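Local coordinates for protein tryptophan--tRNA ligase (Mycoplasma pneumoniae, PDB 2YY5) that probably catalyses the ATP-dependent attachment of tryptophan to its cognate tRNA, as a homodimeric class I aminoacyl-tRNA synthetase, at residues T67-G72 with E307-E312; V40-L45 with D63-L68. The protein carries 1 engineered substitution. All blocks are in the same frame, centred on the assembly; numbering follows the deposited sequence.

Contact 1: T67-G72 with E307-E312; sequences TLLAVG and EQISRE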
ATOM      1  N   THR B  67      11.287 -25.012   6.944  1.00 24.09           N
ATOM      2  CA  THR B  67      12.618 -25.048   6.353  1.00 23.11           C
ATOM      3  C   THR B  67      13.601 -24.214   7.179  1.00 23.14           C
ATOM      4  O   THR B  67      14.709 -24.659   7.481  1.00 22.86           O
ATOM      5  CB  THR B  67      12.610 -24.511   4.906  1.00 24.41           C
ATOM      6  OG1 THR B  67      11.842 -25.389   4.072  1.00 27.52           O
ATOM      7  CG2 THR B  67      14.027 -24.426   4.362  1.00 16.11           C
ATOM      8  N   LEU B  68      13.188 -23.004   7.548  1.00 20.18           N
ATOM      9  CA  LEU B  68      14.043 -22.118   8.331  1.00 21.92           C
ATOM     10  C   LEU B  68      14.415 -22.726   9.678  1.00 20.18           C
ATOM     11  O   LEU B  68      15.522 -22.526  10.174  1.00 21.70           O
ATOM     12  CB  LEU B  68      13.365 -20.760   8.525  1.00 18.81           C
ATOM     13  CG  LEU B  68      13.150 -19.979   7.226  1.00 16.24           C
ATOM     14  CD1 LEU B  68      12.468 -18.651   7.514  1.00 16.25           C
ATOM     15  CD2 LEU B  68      14.498 -19.757   6.546  1.00 19.84           C
ATOM     16  N   LEU B  69      13.484 -23.471  10.266  1.00 25.02           N
ATOM     17  CA  LEU B  69      13.728 -24.131  11.543  1.00 22.61           C
ATOM     18  C   LEU B  69      14.618 -25.349  11.305  1.00 22.06           C
ATOM     19  O   LEU B  69      15.622 -25.540  11.994  1.00 19.00           O
ATOM     20  CB  LEU B  69      12.404 -24.566  12.178  1.00 25.36           C
ATOM     21  CG  LEU B  69      11.726 -23.651  13.208  1.00 29.24           C
ATOM     22  CD1 LEU B  69      11.931 -22.201  12.860  1.00 30.66           C
ATOM     23  CD2 LEU B  69      10.238 -23.983  13.273  1.00 30.18           C
ATOM     24  N   ALA B  70      14.259 -26.159  10.311  1.00 21.78           N
ATOM     25  CA  ALA B  70      15.025 -27.362   9.987  1.00 20.85           C
ATOM     26  C   ALA B  70      16.456 -26.982   9.681  1.00 22.44           C
ATOM     27  O   ALA B  70      17.369 -27.797   9.772  1.00 25.47           O
ATOM     28  CB  ALA B  70      14.424 -28.067   8.790  1.00 13.16           C
ATOM     29  N   VAL B  71      16.647 -25.725   9.319  1.00 25.03           N
ATOM     30  CA  VAL B  71      17.966 -25.251   8.977  1.00 25.16           C
ATOM     31  C   VAL B  71      18.752 -24.725  10.166  1.00 28.86           C
ATOM     32  O   VAL B  71      19.976 -24.668  10.114  1.00 36.77           O
ATOM     33  CB  VAL B  71      17.857 -24.203   7.872  1.00 21.61           C
ATOM     34  CG1 VAL B  71      19.051 -23.288   7.884  1.00 23.24           C
ATOM     35  CG2 VAL B  71      17.743 -24.923   6.533  1.00 18.05           C
ATOM     36  N   GLY B  72      18.063 -24.358  11.241  1.00 31.61           N
ATOM     37  CA  GLY B  72      18.771 -23.865  12.412  1.00 32.72           C
ATOM     38  C   GLY B  72      18.328 -22.523  12.973  1.00 33.64           C
ATOM     39  O   GLY B  72      18.843 -22.087  14.005  1.00 31.19           O
ATOM     40  N   GLU B 307      10.815 -32.329   8.301  1.00 55.16           N
ATOM     41  CA  GLU B 307       9.690 -33.229   8.525  1.00 57.74           C
ATOM     42  C   GLU B 307       9.311 -33.315  10.010  1.00 55.59           C
ATOM     43  O   GLU B 307       8.138 -33.479  10.357  1.00 52.04           O
ATOM     44  CB  GLU B 307      10.052 -34.614   7.992  1.00 60.92           C
ATOM     45  CG  GLU B 307       8.955 -35.646   8.074  1.00 71.12           C
ATOM     46  CD  GLU B 307       9.463 -37.027   7.716  1.00 78.24           C
ATOM     47  OE1 GLU B 307      10.025 -37.189   6.609  1.00 82.18           O
ATOM     48  OE2 GLU B 307       9.305 -37.951   8.541  1.00 82.55           O
ATOM     49  N   GLN B 308      10.314 -33.200  10.876  1.00 50.82           N
ATOM     50  CA  GLN B 308      10.110 -33.261  12.316  1.00 49.59           C
ATOM     51  C   GLN B 308       9.318 -32.069  12.851  1.00 53.68           C
ATOM     52  O   GLN B 308       8.573 -32.203  13.824  1.00 60.73           O
ATOM     53  CB  GLN B 308      11.463 -33.332  13.024  1.00 52.94           C
ATOM     54  CG  GLN B 308      12.216 -34.627  12.787  1.00 54.63           C
ATOM     55  CD  GLN B 308      13.694 -34.502  13.096  1.00 61.36           C
ATOM     56  OE1 GLN B 308      14.082 -34.072  14.187  1.00 64.41           O
ATOM     57  NE2 GLN B 308      14.531 -34.878  12.135  1.00 60.19           N
ATOM     58  N   ILE B 309       9.475 -30.909  12.220  1.00 49.19           N
ATOM     59  CA  ILE B 309       8.767 -29.705  12.652  1.00 41.62           C
ATOM     60  C   ILE B 309       7.254 -29.883  12.478  1.00 40.30           C
ATOM     61  O   ILE B 309       6.800 -30.335  11.425  1.00 37.01           O
ATOM     62  CB  ILE B 309       9.244 -28.479  11.843  1.00 39.31           C
ATOM     63  CG1 ILE B 309      10.771 -28.377  11.913  1.00 34.39           C
ATOM     64  CG2 ILE B 309       8.595 -27.212  12.385  1.00 39.81           C
ATOM     65  CD1 ILE B 309      11.326 -28.225  13.317  1.00 31.58           C
ATOM     66  N   SER B 310       6.484 -29.522  13.506  1.00 37.86           N
ATOM     67  CA  SER B 310       5.024 -29.671  13.479  1.00 35.05           C
ATOM     68  C   SER B 310       4.236 -28.386  13.259  1.00 39.46           C
ATOM     69  O   SER B 310       4.730 -27.284  13.512  1.00 39.64           O
ATOM     70  CB  SER B 310       4.534 -30.276  14.788  1.00 36.20           C
ATOM     71  OG  SER B 310       4.519 -29.294  15.807  1.00 34.36           O
ATOM     72  N   ARG B 311       2.987 -28.553  12.825  1.00 39.03           N
ATOM     73  CA  ARG B 311       2.078 -27.441  12.561  1.00 37.26           C
ATOM     74  C   ARG B 311       1.992 -26.511  13.779  1.00 39.59           C
ATOM     75  O   ARG B 311       2.180 -25.298  13.653  1.00 39.85           O
ATOM     76  CB  ARG B 311       0.678 -27.978  12.226  1.00 37.56           C
ATOM     77  CG  ARG B 311      -0.139 -27.091  11.296  1.00 36.79           C
ATOM     78  CD  ARG B 311      -0.130 -27.640   9.874  1.00 47.45           C
ATOM     79  NE  ARG B 311      -0.384 -26.595   8.884  1.00 50.53           N
ATOM     80  CZ  ARG B 311      -0.483 -26.803   7.574  1.00 48.89           C
ATOM     81  NH1 ARG B 311      -0.708 -25.781   6.756  1.00 50.62           N
ATOM     82  NH2 ARG B 311      -0.369 -28.028   7.080  1.00 44.28           N
ATOM     83  N   GLU B 312       1.694 -27.085  14.946  1.00 38.83           N
ATOM     84  CA  GLU B 312       1.590 -26.325  16.197  1.00 37.89           C
ATOM     85  C   GLU B 312       2.864 -25.512  16.423  1.00 34.54           C
ATOM     86  O   GLU B 312       2.812 -24.341  16.803  1.00 32.10           O
ATOM     87  CB  GLU B 312       1.367 -27.278  17.386  1.00 47.46           C
ATOM     88  CG  GLU B 312       2.322 -28.486  17.415  1.00 65.08           C
ATOM     89  CD  GLU B 312       3.191 -28.572  18.675  1.00 71.10           C
ATOM     90  OE1 GLU B 312       4.053 -29.481  18.743  1.00 68.53           O
ATOM     91  OE2 GLU B 312       3.012 -27.739  19.592  1.00 74.27           O
TER

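Contact 2: V40-L45 with D63-L68; sequences VFVADL and DLVRTL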
ATOM      1  N   VAL B  40      13.757 -12.035  11.027  1.00 16.88           N
ATOM      2  CA  VAL B  40      13.517 -12.744   9.783  1.00 15.13           C
ATOM      3  C   VAL B  40      12.013 -12.941   9.593  1.00 16.26           C
ATOM      4  O   VAL B  40      11.301 -13.294  10.538  1.00 22.77           O
ATOM      5  CB  VAL B  40      14.203 -14.119   9.801  1.00  7.83           C
ATOM      6  CG1 VAL B  40      14.028 -14.817   8.452  1.00  7.84           C
ATOM      7  CG2 VAL B  40      15.656 -13.941  10.131  1.00 12.62           C
ATOM      8  N   PHE B  41      11.523 -12.724   8.379  1.00  9.80           N
ATOM      9  CA  PHE B  41      10.100 -12.899   8.138  1.00 11.87           C
ATOM     10  C   PHE B  41       9.768 -13.521   6.785  1.00 13.15           C
ATOM     11  O   PHE B  41      10.556 -13.465   5.832  1.00  9.22           O
ATOM     12  CB  PHE B  41       9.354 -11.557   8.279  1.00  8.12           C
ATOM     13  CG  PHE B  41       9.744 -10.527   7.251  1.00 10.35           C
ATOM     14  CD1 PHE B  41      10.858  -9.709   7.446  1.00 16.86           C
ATOM     15  CD2 PHE B  41       9.007 -10.386   6.077  1.00 15.33           C
ATOM     16  CE1 PHE B  41      11.236  -8.765   6.484  1.00 12.27           C
ATOM     17  CE2 PHE B  41       9.374  -9.445   5.106  1.00 17.14           C
ATOM     18  CZ  PHE B  41      10.489  -8.633   5.312  1.00 17.14           C
ATOM     19  N   VAL B  42       8.589 -14.127   6.730  1.00 11.38           N
ATOM     20  CA  VAL B  42       8.077 -14.747   5.525  1.00 15.12           C
ATOM     21  C   VAL B  42       7.359 -13.599   4.829  1.00 13.82           C
ATOM     22  O   VAL B  42       6.314 -13.148   5.281  1.00 12.71           O
ATOM     23  CB  VAL B  42       7.076 -15.864   5.882  1.00 21.08           C
ATOM     24  CG1 VAL B  42       6.437 -16.440   4.614  1.00 23.62           C
ATOM     25  CG2 VAL B  42       7.790 -16.944   6.675  1.00 18.15           C
ATOM     26  N   ALA B  43       7.932 -13.121   3.733  1.00 14.37           N
ATOM     27  CA  ALA B  43       7.367 -11.992   3.010  1.00 18.94           C
ATOM     28  C   ALA B  43       6.159 -12.321   2.105  1.00 18.88           C
ATOM     29  O   ALA B  43       6.219 -12.160   0.885  1.00 15.86           O
ATOM     30  CB  ALA B  43       8.474 -11.320   2.207  1.00 18.36           C
ATOM     31  N   ASP B  44       5.058 -12.748   2.718  1.00 20.29           N
ATOM     32  CA  ASP B  44       3.853 -13.114   1.973  1.00 22.80           C
ATOM     33  C   ASP B  44       3.095 -11.946   1.338  1.00 22.98           C
ATOM     34  O   ASP B  44       2.154 -12.160   0.579  1.00 25.58           O
ATOM     35  CB  ASP B  44       2.901 -13.916   2.862  1.00 19.09           C
ATOM     36  CG  ASP B  44       2.508 -13.173   4.131  1.00 24.78           C
ATOM     37  OD1 ASP B  44       1.466 -13.537   4.712  1.00 23.89           O
ATOM     38  OD2 ASP B  44       3.237 -12.244   4.556  1.00 21.12           O
ATOM     39  N   LEU B  45       3.490 -10.718   1.653  1.00 22.70           N
ATOM     40  CA  LEU B  45       2.850  -9.545   1.063  1.00 19.73           C
ATOM     41  C   LEU B  45       3.506  -9.284  -0.294  1.00 19.47           C
ATOM     42  O   LEU B  45       2.947  -8.598  -1.147  1.00 25.65           O
ATOM     43  CB  LEU B  45       2.995  -8.325   1.984  1.00 15.08           C
ATOM     44  CG  LEU B  45       2.238  -8.433   3.317  1.00 15.87           C
ATOM     45  CD1 LEU B  45       2.483  -7.194   4.140  1.00 19.02           C
ATOM     46  CD2 LEU B  45       0.745  -8.613   3.071  1.00  9.77           C
ATOM     47  N   ASP B  63       5.399 -24.150   4.944  1.00 24.19           N
ATOM     48  CA  ASP B  63       6.593 -24.861   4.511  1.00 27.03           C
ATOM     49  C   ASP B  63       7.899 -24.074   4.686  1.00 27.29           C
ATOM     50  O   ASP B  63       8.946 -24.661   4.970  1.00 25.74           O
ATOM     51  CB  ASP B  63       6.450 -25.298   3.049  1.00 33.29           C
ATOM     52  CG  ASP B  63       5.464 -26.444   2.869  1.00 39.66           C
ATOM     53  OD1 ASP B  63       5.351 -27.287   3.787  1.00 39.55           O
ATOM     54  OD2 ASP B  63       4.815 -26.512   1.801  1.00 42.93           O
ATOM     55  N   LEU B  64       7.849 -22.754   4.512  1.00 24.08           N
ATOM     56  CA  LEU B  64       9.053 -21.946   4.667  1.00 22.42           C
ATOM     57  C   LEU B  64       9.496 -21.909   6.128  1.00 23.19           C
ATOM     58  O   LEU B  64      10.681 -22.038   6.417  1.00 23.67           O
ATOM     59  CB  LEU B  64       8.828 -20.516   4.165  1.00 22.07           C
ATOM     60  CG  LEU B  64      10.064 -19.605   4.131  1.00 19.91           C
ATOM     61  CD1 LEU B  64      11.105 -20.154   3.165  1.00 21.85           C
ATOM     62  CD2 LEU B  64       9.651 -18.225   3.701  1.00 22.38           C
ATOM     63  N   VAL B  65       8.545 -21.735   7.045  1.00 23.70           N
ATOM     64  CA  VAL B  65       8.879 -21.689   8.458  1.00 23.35           C
ATOM     65  C   VAL B  65       9.550 -22.981   8.879  1.00 23.66           C
ATOM     66  O   VAL B  65      10.514 -22.962   9.643  1.00 29.37           O
ATOM     67  CB  VAL B  65       7.639 -21.453   9.343  1.00 23.76           C
ATOM     68  CG1 VAL B  65       8.020 -21.558  10.808  1.00 17.71           C
ATOM     69  CG2 VAL B  65       7.072 -20.070   9.077  1.00 17.38           C
ATOM     70  N   ARG B  66       9.048 -24.107   8.386  1.00 23.51           N
ATOM     71  CA  ARG B  66       9.655 -25.382   8.724  1.00 20.90           C
ATOM     72  C   ARG B  66      11.078 -25.479   8.172  1.00 24.61           C
ATOM     73  O   ARG B  66      11.981 -25.965   8.853  1.00 24.82           O
ATOM     74  CB  ARG B  66       8.806 -26.538   8.202  1.00 25.54           C
ATOM     75  CG  ARG B  66       7.602 -26.854   9.080  1.00 32.18           C
ATOM     76  CD  ARG B  66       7.039 -28.215   8.739  1.00 37.83           C
ATOM     77  NE  ARG B  66       6.725 -28.331   7.319  1.00 40.55           N
ATOM     78  CZ  ARG B  66       6.446 -29.476   6.708  1.00 44.51           C
ATOM     79  NH1 ARG B  66       6.171 -29.488   5.410  1.00 43.97           N
ATOM     80  NH2 ARG B  66       6.452 -30.612   7.395  1.00 48.64           N
ATOM     81  N   THR B  67      11.287 -25.012   6.944  1.00 24.09           N
ATOM     82  CA  THR B  67      12.618 -25.048   6.353  1.00 23.11           C
ATOM     83  C   THR B  67      13.601 -24.214   7.179  1.00 23.14           C
ATOM     84  O   THR B  67      14.709 -24.659   7.481  1.00 22.86           O
ATOM     85  CB  THR B  67      12.610 -24.511   4.906  1.00 24.41           C
ATOM     86  OG1 THR B  67      11.842 -25.389   4.072  1.00 27.52           O
ATOM     87  CG2 THR B  67      14.027 -24.426   4.362  1.00 16.11           C
ATOM     88  N   LEU B  68      13.188 -23.004   7.548  1.00 20.18           N
ATOM     89  CA  LEU B  68      14.043 -22.118   8.331  1.00 21.92           C
ATOM     90  C   LEU B  68      14.415 -22.726   9.678  1.00 20.18           C
ATOM     91  O   LEU B  68      15.522 -22.526  10.174  1.00 21.70           O
ATOM     92  CB  LEU B  68      13.365 -20.760   8.525  1.00 18.81           C
ATOM     93  CG  LEU B  68      13.150 -19.979   7.226  1.00 16.24           C
ATOM     94  CD1 LEU B  68      12.468 -18.651   7.514  1.00 16.25           C
ATOM     95  CD2 LEU B  68      14.498 -19.757   6.546  1.00 19.84           C
TER

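Contact 1: T67-G72 with E307-E312
Leu69 and Ile309 show how a few methyl groups can join parts of a chain more than two hundred residues apart. The two side chains cross at about a right angle, and the closest touch runs from Leu69 CD2 to Ile309 CG2, at 3.7 Å. The other branch of the isoleucine works nearer the helix backbone: its end, Ile309 CD1, lies 4.0 Å from Leu69 CB. Leu69 is thus touched at CB and at CD2. The first torsion of Ile309 explains this straddle, since CG2 stands anti to the backbone N while CG1 lies beside it (chi1 -53°), so that each branch covers a different part of Leu69. Ala70 adds a little buried surface, with Ile309 CG1 coming within 4.4 Å of its backbone N. Between the side chains the contact is apolar, and the area buried is modest at 129 Å².

Both segments belong to places where helices end or begin. Gly72 closes the helix 54-71 in a Schellman motif, with the positive phi of 127° that glycine adopts readily, and its N bonds back to Leu69 O at 2.8 Å. Ile309 sits in the short break between the helices 284-308 and 311-340, where Ser310 is the N-cap of the second helix; its OG appears to reach Gln313 N, though the place of that atom is doubtful.

Around the Leu69-Ile309 pair, Ala70 rests on Lys305 and Arg306 of helix 284-308, and Val71 on Ile302. Leu69 touches Leu80 of strand 78-82. The C-terminal end of helix 54-71 is therefore held between the parallel sheet of the class I catalytic domain and the kinked junction of the two long C-terminal helices.

Contact 2: V40-L45 with D63-L68
Strand 40-42, which carries Val40 and Val42, runs nearly antiparallel to helix 63-68, with 150° between their directions and a closest axis approach of 9.4 Å. The chief meeting is that of Val42 with Leu64, whose side chains slide past each other in opposite directions. Leu64 reaches across because its CG is anti to the backbone N (chi1 -174°), and its CD2 settles against both valine methyls, 3.7 Å from Val42 CG2 and 3.8 Å from Val42 CG1. Val42 CG2 also meets Val65 CG2 at 4.0 Å, the two side chains crossing at about a right angle. One turn further along the helix, Leu68 CD1 lies 4.2 Å from Val40 CG1.

Polar groups on the helix pair within it, with Arg306 as a weak further partner. Thr67 OG1 donates to Asp63 O at 3.1 Å, and Thr67 N bonds to the same oxygen from the opposite face of its carbonyl plane. A salt bridge joins Arg66 NH1 to Asp63 OD1 at 2.9 Å, the carboxylate oxygen lying close to the guanidinium plane.

This is the strand-to-helix face of a beta-alpha-beta crossover in the Rossmann fold, completed by the parallel strand 78-82. Its chemistry is division of labour: branched aliphatic groups fill the buried interface, while the helix's ion pair, Asp63 with Arg66, lies apart from it at partly exposed positions.

How the contacts relate
Both contacts work on helix 54-71, their segments overlapping at Thr67 and Leu68, of which only Leu68 touches, in contact 2; their centres lie about 11 Å apart. Contact 2 sets the helix against strand 37-42 of the parallel sheet, between strands 6-11 and 78-82, and contact 1 ties its C-terminal end to the long C-terminal helices. They also touch directly, Ile309 O packing 3.4 Å from Arg66 CD. Only contact 2 approaches the active site: Phe41, on the far side of its strand, touches the bound tryptophanyl-adenylate analogue, and the side chain of Leu64 is about 4 Å from that of Ala13, a predicted ATP-binding residue. Contact 1 lies away from the nucleotide and tryptophan sites.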